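PDB 2CY5: epidermal growth factor receptor pathway substrate 8-like protein 1 from Mus musculus, which probably acts in growth factor receptor signalling as an EPS8-related adaptor, through a phosphotyrosine-binding (PTB) domain of the kind that recognises peptide motifs in partner proteins. Local coordinates for residues D7-V17 / V46-P57; Y74-D83 / L94-P102. All blocks are in the same frame, centred on the assembly; numbering follows the deposited sequence.

Interactions 1 and 2 lie in different parts of the same PTB domain, their centres about 13 Å apart. Interaction 1 pairs strand 9-20 with strand 49-55, whereas interaction 2 forms the hairpin of strands 79-85 and 94-99; strand 108-114 lies between strands 9-20 and 94-99 in the sheet order. They meet directly in the hydrophobic interior, where Leu53 CD1 is 3.6 Å from Leu95 CD2 and Leu16 CD1 is 3.8 Å from Leu94 CD2. The calcium ion belongs to interaction 1's surroundings, about 4 Å from the Ser9 side chain and about 12 Å from that of Cys82. As in other PTB domains, edge strand 79-85 probably borders the peptide groove with helix 118-133.

Interaction 1: residues D7-V17 / V46-P57; sequences DVSQYHVNHLV and VWAQEMLLRVSP
Ser9, Tyr11 and Val13 exchange paired backbone hydrogen bonds with Val55, Leu53 and Met51 (modelled as selenomethionine), joining strands 9-17 and 49-55 as antiparallel neighbours in the PH-like beta-sandwich of the PTB domain. His15 and Gln49 add a fourth pair, giving eight N-H donors matched to eight carbonyls. The straightest of these bonds runs from Val13 N to Met51 O, 2.8 Å long with 173° at the hydrogen, although the strand axes lie at 132° and the pairing is strongly twisted.

On one face, Tyr11, Val13 and Val55 pack on helix 118-133, and Leu53 on strand 59-63. Val55 CG2 meets the edge of the Tyr11 ring at CE1, 4.0 Å away, while the Tyr11 hydroxyl is hydrogen-bonded to Asp125, which shares the calcium site with Ala6.

The other face is more polar. Arg54 NH2 donates to Gln10 OE1 at 3.2 Å, and NE adds a weak bond to the same oxygen; the arginine chain, bent at CG-CD (chi3 -62°), lies beside the glutamine, guanidinium and amide planes nearly coplanar. With a leucine in place of Arg54 both donors disappear, and the Gln10 amide would probably be set free to turn. Next along, Leu52 CD1 sits over a face of the His12 imidazole, 3.9 Å from its centroid, while Glu50 OE2 takes a weak bond at the ring edge from His12 ND1 (3.4 Å). Asn14 ND2 is satisfied by Gln113, and Asn14 OD1 accepts from a water at 2.8 Å that also donates weakly to Glu50 OE1.

His15 NE2 is hydrogen-bonded to Thr18. A second water, in the plane of the His15 ring and 2.8 Å from ND1, donates to both His15 O and Trp47 O, the latter at 2.7 Å.

Interaction 2: residues Y74-D83 / L94-P102; sequences YPLDAIVRCD and LLLLVCQEP
Val80 and Arg81 both face Val98 across the antiparallel hairpin of strands 79-85 and 94-99, forming a classic beta bulge at the edge of the PTB-domain sandwich. Val98 O is gripped by two backbone donors, Val80 N at 2.8 Å and Arg81 N at 3.2 Å. The extra residue shifts the register by one between the Ile79-Cys99 and Arg81-Val98 pairs. Beyond it the pairing is regular: Val98 N returns a bond to Arg81 O, and Asp83 and Leu96 exchange two. On the other side of the bulge, Gln100 N donates to Ala78 O, tying the short 3-10 turn 76-78 to the end of the hairpin.

The apolar contacts divide between the two faces. Cys82 and Ile79 join Leu95 and Leu97 toward helix 118-133. Leu97 CD2 reaches both Ile79 CG2 and Cys82 CB, each at 3.8 Å, and Leu95 CD1 touches Cys82 SG, whose placement anti to the backbone N (chi1 175°) brings the sulfur alongside the leucine methyls. At the bulge Val80 CG2 presses on Val98 CG1, only 3.5 Å away, while Val98 CG2 packs on Arg81 CB.

Among charged groups, Arg81 and Asp83 form a salt bridge within their strand. The extended Arg81 chain carries NH2 to within 3.2 Å of Asp83 OD1, on the same face; Val30 of helix 30-42 packs against both side chains. Glu101 OE2 has long, weak ion pairs with Arg104 of its own chain and Arg104 of the second subunit.

Sulfur-aromatic and ring contacts involve Tyr74, on strand 70-75, whose ring packs against Cys99 and Glu101 and also meets the ring of His110. Glu101 OE2 approaches the ring edge at CE2. Cys99 SG lies obliquely to the Tyr74 ring, 4.3 Å from its centroid and 29° off the normal, with CD2 its nearest ring atom at 3.8 Å.

Interaction 1: residues D7-V17 / V46-P57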
loop_
_atom_site.group_PDB
_atom_site.type_symbol
_atom_site.label_atom_id
_atom_site.label_comp_id
_atom_site.label_asym_id
_atom_site.label_seq_id
_atom_site.Cartn_x
_atom_site.Cartn_y
_atom_site.Cartn_z
ATOM N N ASP A 7 -21.942 13.528 7.753
ATOM C CA ASP A 7 -21.106 13.394 6.605
ATOM C C ASP A 7 -19.704 12.952 6.963
ATOM O O ASP A 7 -19.158 12.204 6.231
ATOM C CB ASP A 7 -20.984 14.668 5.816
ATOM C CG ASP A 7 -22.271 14.995 5.127
ATOM O OD1 ASP A 7 -23.193 14.113 4.896
ATOM O OD2 ASP A 7 -22.332 16.179 4.872
ATOM N N VAL A 8 -19.117 13.506 8.005
ATOM C CA VAL A 8 -17.727 13.130 8.411
ATOM C C VAL A 8 -17.770 12.630 9.812
ATOM O O VAL A 8 -18.363 13.347 10.746
ATOM C CB VAL A 8 -16.858 14.366 8.412
ATOM C CG1 VAL A 8 -15.470 14.010 8.890
ATOM C CG2 VAL A 8 -16.885 14.972 7.027
ATOM N N SER A 9 -17.287 11.398 10.046
ATOM C CA SER A 9 -17.277 10.962 11.409
ATOM C C SER A 9 -15.888 10.339 11.591
ATOM O O SER A 9 -15.243 9.876 10.568
ATOM C CB SER A 9 -18.306 9.845 11.614
ATOM O OG SER A 9 -19.627 10.172 11.208
ATOM N N GLN A 10 -15.455 10.259 12.827
ATOM C CA GLN A 10 -14.179 9.523 13.207
ATOM C C GLN A 10 -14.343 8.553 14.289
ATOM O O GLN A 10 -15.205 8.680 15.185
ATOM C CB GLN A 10 -13.039 10.361 13.671
ATOM C CG GLN A 10 -13.420 11.756 13.902
ATOM C CD GLN A 10 -12.204 12.555 14.333
ATOM O OE1 GLN A 10 -11.480 13.119 13.488
ATOM N NE2 GLN A 10 -11.924 12.518 15.647
ATOM N N TYR A 11 -13.500 7.548 14.260
ATOM C CA TYR A 11 -13.530 6.482 15.223
ATOM C C TYR A 11 -12.074 6.106 15.600
ATOM O O TYR A 11 -11.117 6.224 14.741
ATOM C CB TYR A 11 -14.117 5.251 14.574
ATOM C CG TYR A 11 -15.437 5.570 13.980
ATOM C CD1 TYR A 11 -15.548 5.922 12.609
ATOM C CD2 TYR A 11 -16.603 5.523 14.776
ATOM C CE1 TYR A 11 -16.799 6.207 12.008
ATOM C CE2 TYR A 11 -17.896 5.772 14.168
ATOM C CZ TYR A 11 -17.984 6.090 12.823
ATOM O OH TYR A 11 -19.139 6.294 12.188
ATOM N N HIS A 12 -11.853 5.839 16.868
ATOM C CA HIS A 12 -10.530 5.339 17.203
ATOM C C HIS A 12 -10.585 3.813 16.987
ATOM O O HIS A 12 -11.570 3.151 17.385
ATOM C CB HIS A 12 -10.184 5.606 18.627
ATOM C CG HIS A 12 -9.937 7.058 18.895
ATOM N ND1 HIS A 12 -8.677 7.554 19.159
ATOM C CD2 HIS A 12 -10.770 8.121 18.838
ATOM C CE1 HIS A 12 -8.758 8.862 19.256
ATOM N NE2 HIS A 12 -10.017 9.229 19.064
ATOM N N VAL A 13 -9.538 3.261 16.320
ATOM C CA VAL A 13 -9.521 1.826 16.157
ATOM C C VAL A 13 -8.064 1.389 16.361
ATOM O O VAL A 13 -7.185 2.240 16.355
ATOM C CB VAL A 13 -9.914 1.433 14.653
ATOM C CG1 VAL A 13 -11.330 1.928 14.352
ATOM C CG2 VAL A 13 -8.910 2.046 13.730
ATOM N N ASN A 14 -7.861 0.087 16.375
ATOM C CA ASN A 14 -6.493 -0.472 16.372
ATOM C C ASN A 14 -6.334 -1.178 15.032
ATOM O O ASN A 14 -7.036 -2.156 14.723
ATOM C CB ASN A 14 -6.411 -1.585 17.467
ATOM C CG ASN A 14 -6.249 -0.958 18.896
ATOM O OD1 ASN A 14 -5.812 0.078 19.013
ATOM N ND2 ASN A 14 -6.663 -1.624 19.880
ATOM N N HIS A 15 -5.356 -0.774 14.280
ATOM C CA HIS A 15 -5.140 -1.547 13.033
ATOM C C HIS A 15 -4.477 -2.856 13.437
ATOM O O HIS A 15 -3.542 -2.852 14.293
ATOM C CB HIS A 15 -4.197 -0.672 12.178
ATOM C CG HIS A 15 -3.665 -1.458 11.014
ATOM N ND1 HIS A 15 -2.439 -2.143 11.036
ATOM C CD2 HIS A 15 -4.224 -1.734 9.803
ATOM C CE1 HIS A 15 -2.286 -2.801 9.891
ATOM N NE2 HIS A 15 -3.348 -2.568 9.118
ATOM N N LEU A 16 -4.881 -3.983 12.926
ATOM C CA LEU A 16 -4.248 -5.228 13.313
ATOM C C LEU A 16 -3.296 -5.712 12.187
ATOM O O LEU A 16 -2.205 -6.062 12.518
ATOM C CB LEU A 16 -5.262 -6.318 13.496
ATOM C CG LEU A 16 -6.270 -5.915 14.639
ATOM C CD1 LEU A 16 -7.224 -7.168 14.839
ATOM C CD2 LEU A 16 -5.453 -5.734 15.937
ATOM N N VAL A 17 -3.725 -5.787 10.920
ATOM C CA VAL A 17 -2.830 -6.322 9.844
ATOM C C VAL A 17 -3.432 -5.902 8.461
ATOM O O VAL A 17 -4.654 -5.577 8.370
ATOM C CB VAL A 17 -2.884 -7.949 9.922
ATOM C CG1 VAL A 17 -4.119 -8.552 9.230
ATOM C CG2 VAL A 17 -1.638 -8.460 9.181
ATOM N N VAL A 46 0.851 -10.071 14.089
ATOM C CA VAL A 46 -0.219 -9.096 14.285
ATOM C C VAL A 46 0.099 -8.253 15.470
ATOM O O VAL A 46 0.242 -8.806 16.549
ATOM C CB VAL A 46 -1.534 -9.883 14.491
ATOM C CG1 VAL A 46 -2.714 -8.947 14.827
ATOM C CG2 VAL A 46 -1.869 -10.687 13.203
ATOM N N TRP A 47 0.195 -6.948 15.332
ATOM C CA TRP A 47 0.450 -6.094 16.490
ATOM C C TRP A 47 -0.461 -4.849 16.342
ATOM O O TRP A 47 -0.379 -4.140 15.363
ATOM C CB TRP A 47 1.944 -5.626 16.582
ATOM C CG TRP A 47 2.868 -6.836 16.769
ATOM C CD1 TRP A 47 3.323 -7.712 15.750
ATOM C CD2 TRP A 47 3.261 -7.466 18.020
ATOM N NE1 TRP A 47 3.942 -8.836 16.314
ATOM C CE2 TRP A 47 3.929 -8.721 17.670
ATOM C CE3 TRP A 47 3.129 -7.111 19.374
ATOM C CZ2 TRP A 47 4.445 -9.602 18.663
ATOM C CZ3 TRP A 47 3.653 -8.006 20.361
ATOM C CH2 TRP A 47 4.306 -9.230 19.987
ATOM N N ALA A 48 -1.326 -4.664 17.334
ATOM C CA ALA A 48 -2.317 -3.592 17.409
ATOM C C ALA A 48 -1.714 -2.235 17.447
ATOM O O ALA A 48 -0.827 -1.879 18.274
ATOM C CB ALA A 48 -3.267 -3.864 18.638
ATOM N N GLN A 49 -2.137 -1.418 16.534
ATOM C CA GLN A 49 -1.607 -0.052 16.489
ATOM C C GLN A 49 -2.743 0.869 16.502
ATOM O O GLN A 49 -3.576 0.800 15.594
ATOM C CB GLN A 49 -0.795 0.143 15.236
ATOM C CG GLN A 49 -0.297 1.559 15.046
ATOM C CD GLN A 49 0.721 1.655 13.863
ATOM O OE1 GLN A 49 1.617 0.795 13.732
ATOM N NE2 GLN A 49 0.601 2.708 13.021
ATOM N N GLU A 50 -2.781 1.849 17.434
ATOM C CA GLU A 50 -3.959 2.701 17.527
ATOM C C GLU A 50 -3.984 3.721 16.441
ATOM O O GLU A 50 -3.002 4.284 16.067
ATOM C CB GLU A 50 -4.081 3.368 18.948
ATOM C CG GLU A 50 -5.510 4.054 19.049
ATOM C CD GLU A 50 -5.740 4.711 20.453
ATOM O OE1 GLU A 50 -5.604 3.936 21.420
ATOM O OE2 GLU A 50 -6.033 5.937 20.559
HETATM N N MSE A 51 -5.161 3.948 15.847
HETATM C CA MSE A 51 -5.254 4.907 14.770
HETATM C C MSE A 51 -6.646 5.536 14.798
HETATM O O MSE A 51 -7.607 5.005 15.357
HETATM C CB MSE A 51 -5.181 4.174 13.382
HETATM C CG MSE A 51 -3.845 3.882 12.870
HETATM SE SE MSE A 51 -4.033 2.947 11.137
HETATM C CE MSE A 51 -2.038 2.635 11.195
ATOM N N LEU A 52 -6.734 6.630 14.124
ATOM C CA LEU A 52 -8.000 7.387 13.902
ATOM C C LEU A 52 -8.540 7.100 12.522
ATOM O O LEU A 52 -7.927 7.480 11.527
ATOM C CB LEU A 52 -7.710 8.870 13.873
ATOM C CG LEU A 52 -8.797 9.793 14.410
ATOM C CD1 LEU A 52 -9.841 9.097 15.295
ATOM C CD2 LEU A 52 -8.019 10.856 15.223
ATOM N N LEU A 53 -9.718 6.478 12.447
ATOM C CA LEU A 53 -10.320 6.153 11.151
ATOM C C LEU A 53 -11.464 7.174 10.859
ATOM O O LEU A 53 -12.431 7.375 11.689
ATOM C CB LEU A 53 -10.808 4.670 11.156
ATOM C CG LEU A 53 -11.333 4.179 9.784
ATOM C CD1 LEU A 53 -11.629 2.631 9.735
ATOM C CD2 LEU A 53 -12.733 4.790 9.504
ATOM N N ARG A 54 -11.278 7.939 9.802
ATOM C CA ARG A 54 -12.220 8.956 9.413
ATOM C C ARG A 54 -13.029 8.659 8.169
ATOM O O ARG A 54 -12.507 8.243 7.147
ATOM C CB ARG A 54 -11.482 10.281 9.384
ATOM C CG ARG A 54 -12.402 11.467 9.044
ATOM C CD ARG A 54 -11.679 12.867 8.919
ATOM N NE ARG A 54 -11.041 13.263 10.186
ATOM C CZ ARG A 54 -10.107 14.233 10.264
ATOM N NH1 ARG A 54 -9.698 14.910 9.173
ATOM N NH2 ARG A 54 -9.560 14.530 11.424
ATOM N N VAL A 55 -14.392 8.662 8.268
ATOM C CA VAL A 55 -15.201 8.395 7.058
ATOM C C VAL A 55 -15.774 9.728 6.574
ATOM O O VAL A 55 -16.407 10.444 7.390
ATOM C CB VAL A 55 -16.294 7.508 7.455
ATOM C CG1 VAL A 55 -17.091 7.097 6.302
ATOM C CG2 VAL A 55 -15.653 6.190 8.199
ATOM N N SER A 56 -15.525 10.096 5.331
ATOM C CA SER A 56 -16.054 11.328 4.735
ATOM C C SER A 56 -16.788 10.934 3.563
ATOM O O SER A 56 -16.756 9.773 3.140
ATOM C CB SER A 56 -14.924 12.263 4.434
ATOM O OG SER A 56 -14.331 11.883 3.250
ATOM N N PRO A 57 -17.537 11.838 2.920
ATOM C CA PRO A 57 -18.280 11.302 1.781
ATOM C C PRO A 57 -17.446 10.928 0.542
ATOM O O PRO A 57 -18.002 10.437 -0.361
ATOM C CB PRO A 57 -19.235 12.457 1.365
ATOM C CG PRO A 57 -19.400 13.162 2.776
ATOM C CD PRO A 57 -17.954 13.218 3.271
HETATM O O HOH W 1 -19.392 9.601 8.244
HETATM O O HOH W 2 -5.968 0.639 21.703
HETATM O O HOH W 3 -0.655 -2.617 13.130
#

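Interaction 2: residues Y74-D83 / L94-P102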
loop_
_atom_site.group_PDB
_atom_site.type_symbol
_atom_site.label_atom_id
_atom_site.label_comp_id
_atom_site.label_asym_id
_atom_site.label_seq_id
_atom_site.Cartn_x
_atom_site.Cartn_y
_atom_site.Cartn_z
ATOM N N TYR A 74 -8.132 6.074 1.473
ATOM C CA TYR A 74 -8.722 5.287 0.432
ATOM C C TYR A 74 -9.993 5.925 -0.113
ATOM O O TYR A 74 -11.036 5.941 0.552
ATOM C CB TYR A 74 -9.084 3.935 1.011
ATOM C CG TYR A 74 -7.981 3.229 1.792
ATOM C CD1 TYR A 74 -7.883 3.400 3.179
ATOM C CD2 TYR A 74 -7.004 2.418 1.137
ATOM C CE1 TYR A 74 -6.867 2.828 3.926
ATOM C CE2 TYR A 74 -5.966 1.816 1.868
ATOM C CZ TYR A 74 -5.897 2.040 3.282
ATOM O OH TYR A 74 -4.863 1.571 4.092
ATOM N N PRO A 75 -9.942 6.464 -1.310
ATOM C CA PRO A 75 -11.109 7.076 -1.938
ATOM C C PRO A 75 -12.133 5.974 -2.031
ATOM O O PRO A 75 -11.753 4.781 -2.192
ATOM C CB PRO A 75 -10.610 7.484 -3.341
ATOM C CG PRO A 75 -9.437 6.608 -3.562
ATOM C CD PRO A 75 -8.732 6.439 -2.204
ATOM N N LEU A 76 -13.426 6.325 -2.012
ATOM C CA LEU A 76 -14.437 5.327 -1.907
ATOM C C LEU A 76 -14.448 4.444 -3.105
ATOM O O LEU A 76 -14.831 3.314 -3.008
ATOM C CB LEU A 76 -15.796 6.005 -1.717
ATOM C CG LEU A 76 -15.873 6.727 -0.319
ATOM C CD1 LEU A 76 -17.380 7.233 -0.174
ATOM C CD2 LEU A 76 -15.593 5.802 0.958
ATOM N N ASP A 77 -13.980 4.957 -4.215
ATOM C CA ASP A 77 -13.914 4.154 -5.473
ATOM C C ASP A 77 -12.967 2.912 -5.325
ATOM O O ASP A 77 -13.145 1.949 -5.991
ATOM C CB ASP A 77 -13.281 5.063 -6.553
ATOM C CG ASP A 77 -13.500 4.542 -7.893
ATOM O OD1 ASP A 77 -12.845 5.049 -8.833
ATOM O OD2 ASP A 77 -14.363 3.617 -7.961
ATOM N N ALA A 78 -11.917 3.034 -4.468
ATOM C CA ALA A 78 -10.953 1.983 -4.133
ATOM C C ALA A 78 -11.514 0.939 -3.166
ATOM O O ALA A 78 -10.967 -0.133 -3.066
ATOM C CB ALA A 78 -9.683 2.664 -3.488
ATOM N N ILE A 79 -12.601 1.167 -2.439
ATOM C CA ILE A 79 -13.088 0.097 -1.496
ATOM C C ILE A 79 -13.935 -0.949 -2.166
ATOM O O ILE A 79 -14.950 -0.641 -2.723
ATOM C CB ILE A 79 -13.858 0.837 -0.301
ATOM C CG1 ILE A 79 -12.874 1.856 0.262
ATOM C CG2 ILE A 79 -14.376 -0.099 0.727
ATOM C CD1 ILE A 79 -13.427 2.647 1.447
ATOM N N VAL A 80 -13.622 -2.207 -2.077
ATOM C CA VAL A 80 -14.368 -3.150 -2.828
ATOM C C VAL A 80 -15.241 -3.842 -1.872
ATOM O O VAL A 80 -16.202 -4.406 -2.296
ATOM C CB VAL A 80 -13.455 -4.156 -3.672
ATOM C CG1 VAL A 80 -12.006 -3.684 -3.820
ATOM C CG2 VAL A 80 -13.238 -5.418 -2.926
ATOM N N ARG A 81 -14.918 -3.859 -0.581
ATOM C CA ARG A 81 -15.806 -4.527 0.382
ATOM C C ARG A 81 -15.599 -4.043 1.821
ATOM O O ARG A 81 -14.424 -3.813 2.258
ATOM C CB ARG A 81 -15.589 -6.019 0.462
ATOM C CG ARG A 81 -16.718 -6.575 1.307
ATOM C CD ARG A 81 -17.070 -8.066 0.973
ATOM N NE ARG A 81 -18.097 -8.586 1.843
ATOM C CZ ARG A 81 -18.215 -9.858 2.132
ATOM N NH1 ARG A 81 -17.387 -10.750 1.572
ATOM N NH2 ARG A 81 -19.063 -10.207 3.100
ATOM N N CYS A 82 -16.687 -4.016 2.641
ATOM C CA CYS A 82 -16.453 -3.596 4.026
ATOM C C CYS A 82 -17.353 -4.493 4.862
ATOM O O CYS A 82 -18.532 -4.561 4.520
ATOM C CB CYS A 82 -16.883 -2.106 4.163
ATOM S SG CYS A 82 -16.732 -1.634 5.911
ATOM N N ASP A 83 -16.860 -5.217 5.875
ATOM C CA ASP A 83 -17.705 -6.095 6.692
ATOM C C ASP A 83 -17.227 -6.018 8.121
ATOM O O ASP A 83 -16.184 -5.378 8.432
ATOM C CB ASP A 83 -17.609 -7.474 6.271
ATOM C CG ASP A 83 -18.937 -8.314 6.619
ATOM O OD1 ASP A 83 -19.083 -9.494 6.258
ATOM O OD2 ASP A 83 -19.834 -7.779 7.281
ATOM N N LEU A 94 -14.347 -7.473 14.444
ATOM C CA LEU A 94 -13.273 -6.875 13.659
ATOM C C LEU A 94 -13.973 -6.133 12.475
ATOM O O LEU A 94 -14.985 -6.601 11.913
ATOM C CB LEU A 94 -12.482 -7.977 13.046
ATOM C CG LEU A 94 -11.804 -8.791 14.218
ATOM C CD1 LEU A 94 -10.950 -9.838 13.524
ATOM C CD2 LEU A 94 -10.963 -7.862 15.203
ATOM N N LEU A 95 -13.348 -5.055 12.042
ATOM C CA LEU A 95 -13.792 -4.342 10.904
ATOM C C LEU A 95 -12.870 -4.856 9.702
ATOM O O LEU A 95 -11.612 -4.828 9.766
ATOM C CB LEU A 95 -13.524 -2.860 11.090
ATOM C CG LEU A 95 -13.831 -2.138 9.733
ATOM C CD1 LEU A 95 -15.335 -2.118 9.375
ATOM C CD2 LEU A 95 -13.368 -0.548 9.840
ATOM N N LEU A 96 -13.462 -5.368 8.655
ATOM C CA LEU A 96 -12.638 -5.798 7.534
ATOM C C LEU A 96 -12.876 -4.861 6.397
ATOM O O LEU A 96 -14.049 -4.461 6.038
ATOM C CB LEU A 96 -13.072 -7.179 7.189
ATOM C CG LEU A 96 -12.179 -8.029 6.294
ATOM C CD1 LEU A 96 -12.620 -9.485 6.314
ATOM C CD2 LEU A 96 -12.404 -7.527 5.029
ATOM N N LEU A 97 -11.810 -4.369 5.793
ATOM C CA LEU A 97 -11.940 -3.518 4.575
ATOM C C LEU A 97 -11.082 -4.123 3.438
ATOM O O LEU A 97 -9.898 -4.405 3.639
ATOM C CB LEU A 97 -11.451 -2.061 4.770
ATOM C CG LEU A 97 -12.293 -1.029 5.399
ATOM C CD1 LEU A 97 -11.348 0.235 5.614
ATOM C CD2 LEU A 97 -13.372 -0.693 4.373
ATOM N N VAL A 98 -11.670 -4.389 2.286
ATOM C CA VAL A 98 -10.831 -4.876 1.182
ATOM C C VAL A 98 -10.739 -3.678 0.251
ATOM O O VAL A 98 -11.797 -3.100 -0.133
ATOM C CB VAL A 98 -11.526 -6.016 0.487
ATOM C CG1 VAL A 98 -10.617 -6.515 -0.833
ATOM C CG2 VAL A 98 -11.951 -7.090 1.525
ATOM N N CYS A 99 -9.511 -3.249 -0.191
ATOM C CA CYS A 99 -9.390 -2.097 -1.086
ATOM C C CYS A 99 -8.623 -2.632 -2.357
ATOM O O CYS A 99 -7.865 -3.664 -2.265
ATOM C CB CYS A 99 -8.509 -1.070 -0.415
ATOM S SG CYS A 99 -9.450 -0.546 1.003
ATOM N N GLN A 100 -8.806 -1.962 -3.471
ATOM C CA GLN A 100 -7.995 -2.323 -4.709
ATOM C C GLN A 100 -7.436 -0.970 -5.044
ATOM O O GLN A 100 -8.175 -0.056 -5.541
ATOM C CB GLN A 100 -8.920 -2.827 -5.866
ATOM C CG GLN A 100 -8.119 -3.019 -7.277
ATOM C CD GLN A 100 -6.885 -3.918 -7.029
ATOM O OE1 GLN A 100 -5.741 -3.456 -6.920
ATOM N NE2 GLN A 100 -7.120 -5.172 -6.904
ATOM N N GLU A 101 -6.223 -0.714 -4.621
ATOM C CA GLU A 101 -5.591 0.574 -4.924
ATOM C C GLU A 101 -5.223 0.510 -6.471
ATOM O O GLU A 101 -4.817 -0.588 -7.051
ATOM C CB GLU A 101 -4.349 0.748 -4.120
ATOM C CG GLU A 101 -4.644 0.917 -2.658
ATOM C CD GLU A 101 -3.390 1.184 -1.881
ATOM O OE1 GLU A 101 -2.596 2.044 -2.328
ATOM O OE2 GLU A 101 -3.172 0.542 -0.809
ATOM N N PRO A 102 -5.418 1.637 -7.184
ATOM C CA PRO A 102 -5.124 1.709 -8.661
ATOM C C PRO A 102 -3.711 1.253 -9.098
ATOM O O PRO A 102 -3.528 0.476 -10.055
ATOM C CB PRO A 102 -5.326 3.214 -8.990
ATOM C CG PRO A 102 -4.801 3.936 -7.663
ATOM C CD PRO A 102 -5.537 3.004 -6.589
#